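Local coordinates for poly A polymerase (Aquifex aeolicus, PDB 4WBY), which adds the terminal adenosine to tRNAs ending in CC, using ATP, to complete the 3' CCA end, at residues 311-321 / 342-352. Residues are numbered along the deposited sequence; the frame is centred on the assembly and turned at random.
Sequences LGSLKEELKKA and LMLEEELKEKI. With SO4 (sulfate ion), chain B.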
loop_
_atom_site.group_PDB
_atom_site.type_symbol
_atom_site.label_atom_id
_atom_site.label_comp_id
_atom_site.label_asym_id
_atom_site.label_seq_id
_atom_site.Cartn_x
_atom_site.Cartn_y
_atom_site.Cartn_z
ATOM N N LEU A 311 0.256 -27.713 4.244
ATOM C CA LEU A 311 0.151 -27.604 2.799
ATOM C C LEU A 311 0.885 -28.740 2.085
ATOM O O LEU A 311 0.448 -29.188 1.030
ATOM C CB LEU A 311 0.673 -26.234 2.344
ATOM C CG LEU A 311 0.501 -25.832 0.876
ATOM C CD1 LEU A 311 -0.968 -25.777 0.502
ATOM C CD2 LEU A 311 1.169 -24.489 0.592
ATOM N N GLY A 312 1.982 -29.219 2.667
ATOM C CA GLY A 312 2.715 -30.329 2.087
ATOM C C GLY A 312 1.832 -31.554 1.951
ATOM O O GLY A 312 1.734 -32.150 0.880
ATOM N N SER A 313 1.169 -31.923 3.041
ATOM C CA SER A 313 0.288 -33.080 3.021
ATOM C C SER A 313 -0.891 -32.834 2.086
ATOM O O SER A 313 -1.303 -33.725 1.349
ATOM C CB SER A 313 -0.205 -33.398 4.429
ATOM O OG SER A 313 -1.132 -34.464 4.398
ATOM N N LEU A 314 -1.420 -31.614 2.101
ATOM C CA LEU A 314 -2.594 -31.308 1.294
ATOM C C LEU A 314 -2.277 -31.399 -0.193
ATOM O O LEU A 314 -3.078 -31.911 -0.966
ATOM C CB LEU A 314 -3.143 -29.922 1.628
ATOM C CG LEU A 314 -4.318 -29.482 0.750
ATOM C CD1 LEU A 314 -5.536 -30.373 0.967
ATOM C CD2 LEU A 314 -4.655 -28.021 1.012
ATOM N N LYS A 315 -1.110 -30.898 -0.590
ATOM C CA LYS A 315 -0.689 -30.972 -1.985
ATOM C C LYS A 315 -0.642 -32.419 -2.453
ATOM O O LYS A 315 -1.097 -32.740 -3.545
ATOM C CB LYS A 315 0.680 -30.316 -2.183
ATOM C CG LYS A 315 0.674 -28.800 -2.120
ATOM C CD LYS A 315 2.056 -28.244 -2.418
ATOM C CE LYS A 315 3.051 -28.580 -1.316
ATOM N NZ LYS A 315 4.374 -27.918 -1.537
ATOM N N GLU A 316 -0.098 -33.296 -1.617
ATOM C CA GLU A 316 -0.040 -34.708 -1.951
ATOM C C GLU A 316 -1.438 -35.331 -2.030
ATOM O O GLU A 316 -1.717 -36.101 -2.944
ATOM C CB GLU A 316 0.826 -35.451 -0.935
ATOM C CG GLU A 316 1.050 -36.917 -1.267
ATOM C CD GLU A 316 1.790 -37.124 -2.578
ATOM O OE1 GLU A 316 2.561 -36.229 -2.988
ATOM O OE2 GLU A 316 1.597 -38.190 -3.202
ATOM N N GLU A 317 -2.318 -34.989 -1.089
ATOM C CA GLU A 317 -3.673 -35.538 -1.088
ATOM C C GLU A 317 -4.442 -35.076 -2.311
ATOM O O GLU A 317 -5.200 -35.839 -2.900
ATOM C CB GLU A 317 -4.433 -35.140 0.177
ATOM C CG GLU A 317 -4.060 -35.931 1.413
ATOM C CD GLU A 317 -5.168 -35.925 2.450
ATOM O OE1 GLU A 317 -4.998 -35.271 3.499
ATOM O OE2 GLU A 317 -6.211 -36.575 2.213
ATOM N N LEU A 318 -4.235 -33.820 -2.695
ATOM C CA LEU A 318 -4.931 -33.259 -3.843
ATOM C C LEU A 318 -4.433 -33.915 -5.127
ATOM O O LEU A 318 -5.216 -34.184 -6.041
ATOM C CB LEU A 318 -4.737 -31.743 -3.900
ATOM C CG LEU A 318 -5.847 -30.917 -4.547
ATOM C CD1 LEU A 318 -7.165 -31.111 -3.814
ATOM C CD2 LEU A 318 -5.453 -29.451 -4.556
ATOM N N LYS A 319 -3.129 -34.181 -5.185
ATOM C CA LYS A 319 -2.547 -34.911 -6.309
ATOM C C LYS A 319 -3.205 -36.276 -6.481
ATOM O O LYS A 319 -3.580 -36.663 -7.590
ATOM C CB LYS A 319 -1.037 -35.090 -6.120
ATOM C CG LYS A 319 -0.205 -33.845 -6.371
ATOM C CD LYS A 319 1.264 -34.100 -6.044
ATOM C CE LYS A 319 2.131 -32.894 -6.365
ATOM N NZ LYS A 319 1.686 -31.676 -5.632
ATOM N N LYS A 320 -3.349 -36.997 -5.373
ATOM C CA LYS A 320 -3.860 -38.364 -5.396
ATOM C C LYS A 320 -5.371 -38.434 -5.589
ATOM O O LYS A 320 -5.903 -39.487 -5.944
ATOM C CB LYS A 320 -3.471 -39.093 -4.107
ATOM C CG LYS A 320 -1.989 -39.417 -4.002
ATOM C CD LYS A 320 -1.541 -40.317 -5.148
ATOM C CE LYS A 320 -0.044 -40.591 -5.094
ATOM N NZ LYS A 320 0.353 -41.337 -3.866
ATOM N N ALA A 321 -6.058 -37.319 -5.350
ATOM C CA ALA A 321 -7.510 -37.263 -5.501
ATOM C C ALA A 321 -7.918 -37.590 -6.934
ATOM O O ALA A 321 -7.473 -36.940 -7.881
ATOM C CB ALA A 321 -8.040 -35.896 -5.095
ATOM N N LEU A 342 -2.171 -22.807 -3.920
ATOM C CA LEU A 342 -2.192 -24.125 -4.542
ATOM C C LEU A 342 -2.064 -24.022 -6.058
ATOM O O LEU A 342 -1.526 -24.922 -6.701
ATOM C CB LEU A 342 -3.474 -24.883 -4.160
ATOM C CG LEU A 342 -3.469 -25.480 -2.746
ATOM C CD1 LEU A 342 -4.879 -25.818 -2.303
ATOM C CD2 LEU A 342 -2.583 -26.719 -2.657
ATOM N N MET A 343 -2.539 -22.916 -6.626
ATOM C CA MET A 343 -2.450 -22.721 -8.069
ATOM C C MET A 343 -1.032 -22.438 -8.555
ATOM O O MET A 343 -0.793 -22.391 -9.758
ATOM C CB MET A 343 -3.378 -21.595 -8.504
ATOM C CG MET A 343 -4.837 -21.994 -8.427
ATOM S SD MET A 343 -5.951 -20.712 -9.009
ATOM C CE MET A 343 -5.440 -20.552 -10.715
ATOM N N LEU A 344 -0.097 -22.258 -7.627
ATOM C CA LEU A 344 1.319 -22.147 -7.979
ATOM C C LEU A 344 1.920 -23.511 -8.297
ATOM O O LEU A 344 3.026 -23.597 -8.829
ATOM C CB LEU A 344 2.108 -21.490 -6.848
ATOM C CG LEU A 344 1.625 -20.091 -6.473
ATOM C CD1 LEU A 344 2.377 -19.554 -5.262
ATOM C CD2 LEU A 344 1.784 -19.150 -7.662
ATOM N N GLU A 345 1.200 -24.571 -7.945
ATOM C CA GLU A 345 1.613 -25.924 -8.291
ATOM C C GLU A 345 0.961 -26.305 -9.610
ATOM O O GLU A 345 -0.253 -26.489 -9.674
ATOM C CB GLU A 345 1.217 -26.916 -7.197
ATOM C CG GLU A 345 1.536 -26.450 -5.787
ATOM C CD GLU A 345 3.020 -26.379 -5.526
ATOM O OE1 GLU A 345 3.764 -27.185 -6.123
ATOM O OE2 GLU A 345 3.443 -25.519 -4.723
ATOM N N GLU A 346 1.765 -26.426 -10.661
ATOM C CA GLU A 346 1.229 -26.610 -12.006
ATOM C C GLU A 346 0.317 -27.834 -12.113
ATOM O O GLU A 346 -0.682 -27.813 -12.831
ATOM C CB GLU A 346 2.373 -26.717 -13.020
ATOM C CG GLU A 346 1.917 -26.806 -14.474
ATOM C CD GLU A 346 1.176 -25.562 -14.948
ATOM O OE1 GLU A 346 1.274 -24.504 -14.286
ATOM O OE2 GLU A 346 0.492 -25.645 -15.993
ATOM N N GLU A 347 0.653 -28.888 -11.377
ATOM C CA GLU A 347 -0.114 -30.129 -11.420
ATOM C C GLU A 347 -1.452 -30.014 -10.687
ATOM O O GLU A 347 -2.340 -30.850 -10.866
ATOM C CB GLU A 347 0.709 -31.279 -10.828
ATOM C CG GLU A 347 1.011 -31.148 -9.335
ATOM C CD GLU A 347 2.092 -30.118 -9.017
ATOM O OE1 GLU A 347 2.644 -29.503 -9.955
ATOM O OE2 GLU A 347 2.390 -29.925 -7.819
ATOM N N LEU A 348 -1.597 -28.975 -9.873
ATOM C CA LEU A 348 -2.809 -28.792 -9.083
ATOM C C LEU A 348 -3.682 -27.667 -9.623
ATOM O O LEU A 348 -4.854 -27.557 -9.256
ATOM C CB LEU A 348 -2.455 -28.503 -7.619
ATOM C CG LEU A 348 -1.650 -29.574 -6.880
ATOM C CD1 LEU A 348 -1.428 -29.172 -5.425
ATOM C CD2 LEU A 348 -2.336 -30.940 -6.978
ATOM N N LYS A 349 -3.106 -26.836 -10.490
ATOM C CA LYS A 349 -3.728 -25.571 -10.893
ATOM C C LYS A 349 -5.130 -25.746 -11.469
ATOM O O LYS A 349 -6.049 -24.995 -11.132
ATOM C CB LYS A 349 -2.836 -24.846 -11.909
ATOM C CG LYS A 349 -3.295 -23.435 -12.232
ATOM C CD LYS A 349 -2.163 -22.594 -12.803
ATOM C CE LYS A 349 -1.932 -22.884 -14.274
ATOM N NZ LYS A 349 -3.025 -22.326 -15.116
ATOM N N GLU A 350 -5.301 -26.751 -12.316
ATOM C CA GLU A 350 -6.580 -26.965 -12.982
ATOM C C GLU A 350 -7.649 -27.521 -12.041
ATOM O O GLU A 350 -8.837 -27.245 -12.212
ATOM C CB GLU A 350 -6.394 -27.887 -14.184
ATOM C CG GLU A 350 -5.626 -27.227 -15.320
ATOM C CD GLU A 350 -6.233 -25.889 -15.718
ATOM O OE1 GLU A 350 -7.463 -25.831 -15.920
ATOM O OE2 GLU A 350 -5.484 -24.889 -15.804
ATOM N N LYS A 351 -7.226 -28.292 -11.046
ATOM C CA LYS A 351 -8.153 -28.785 -10.035
ATOM C C LYS A 351 -8.718 -27.632 -9.213
ATOM O O LYS A 351 -9.894 -27.642 -8.854
ATOM C CB LYS A 351 -7.471 -29.806 -9.120
ATOM C CG LYS A 351 -7.344 -31.187 -9.735
ATOM C CD LYS A 351 -6.460 -32.098 -8.900
ATOM C CE LYS A 351 -6.361 -33.478 -9.538
ATOM N NZ LYS A 351 -5.421 -34.378 -8.811
ATOM N N ILE A 352 -7.886 -26.636 -8.920
ATOM C CA ILE A 352 -8.347 -25.482 -8.158
ATOM C C ILE A 352 -9.321 -24.666 -8.997
ATOM O O ILE A 352 -10.364 -24.224 -8.517
ATOM C CB ILE A 352 -7.184 -24.572 -7.717
ATOM C CG1 ILE A 352 -6.060 -25.397 -7.077
ATOM C CG2 ILE A 352 -7.691 -23.498 -6.767
ATOM C CD1 ILE A 352 -6.516 -26.244 -5.915
HETATM S S SO4 B . 6.449 -31.034 0.625
HETATM O O1 SO4 B . 7.859 -30.733 0.389
HETATM O O2 SO4 B . 5.632 -30.334 -0.360
HETATM O O3 SO4 B . 6.201 -32.471 0.521
HETATM O O4 SO4 B . 6.060 -30.605 1.962
#
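Helix 311-320 packs against the end of helix 336-342, the type I beta turn from Leu342 to Glu345 and the start of helix 349-359, with Leu342 fitting as a knob into a hole formed by Leu311, Leu314, Leu318 and the aliphatic part of Lys315. The two methyls of Leu342 divide the work. CD2 lies 3.7 Å from Leu311 CD1, while CD1 faces Leu314 CD2. Leu348 continues the apolar seam. Its CD2 rests 3.7 Å from Lys319 CG and also meets Leu318 CB, and its CD1 reaches Lys315 CG. Further along, Leu318 CD2 meets Ile352 CD1 at 3.6 Å. Leu331 of helix 324-331 touches both Leu342 and Ile352, and Phe306 of helix 298-309 touches Leu311 and Leu314.

Lysines border this apolar seam. Lys351 runs out extended beyond CG to the C-terminal end of helix 311-320. Its NZ bonds Leu318 O at 2.8 Å, tilted 19° from the carbonyl plane, and makes a weak bond to Ala321 O. This places a positive charge where the helix dipole would probably welcome it. Lys319 bends at its last torsion (chi4 58°), and Lys319 NZ forms a 2.9 Å salt bridge with Glu347 OE2, which accepts through its anti lone pair. Lys315 lays its CD 3.8 Å from Glu345 CD, but its NZ bonds sulfate O2 at 3.0 Å. The sulfate is probably from the crystallisation liquor. The arrangement is typical of helical-bundle packing: a leucine from the end of helix 336-342 packs into helix 311-320, with helix 324-331 between them in the chain, in the all-helical C-terminal part, away from the ATP site.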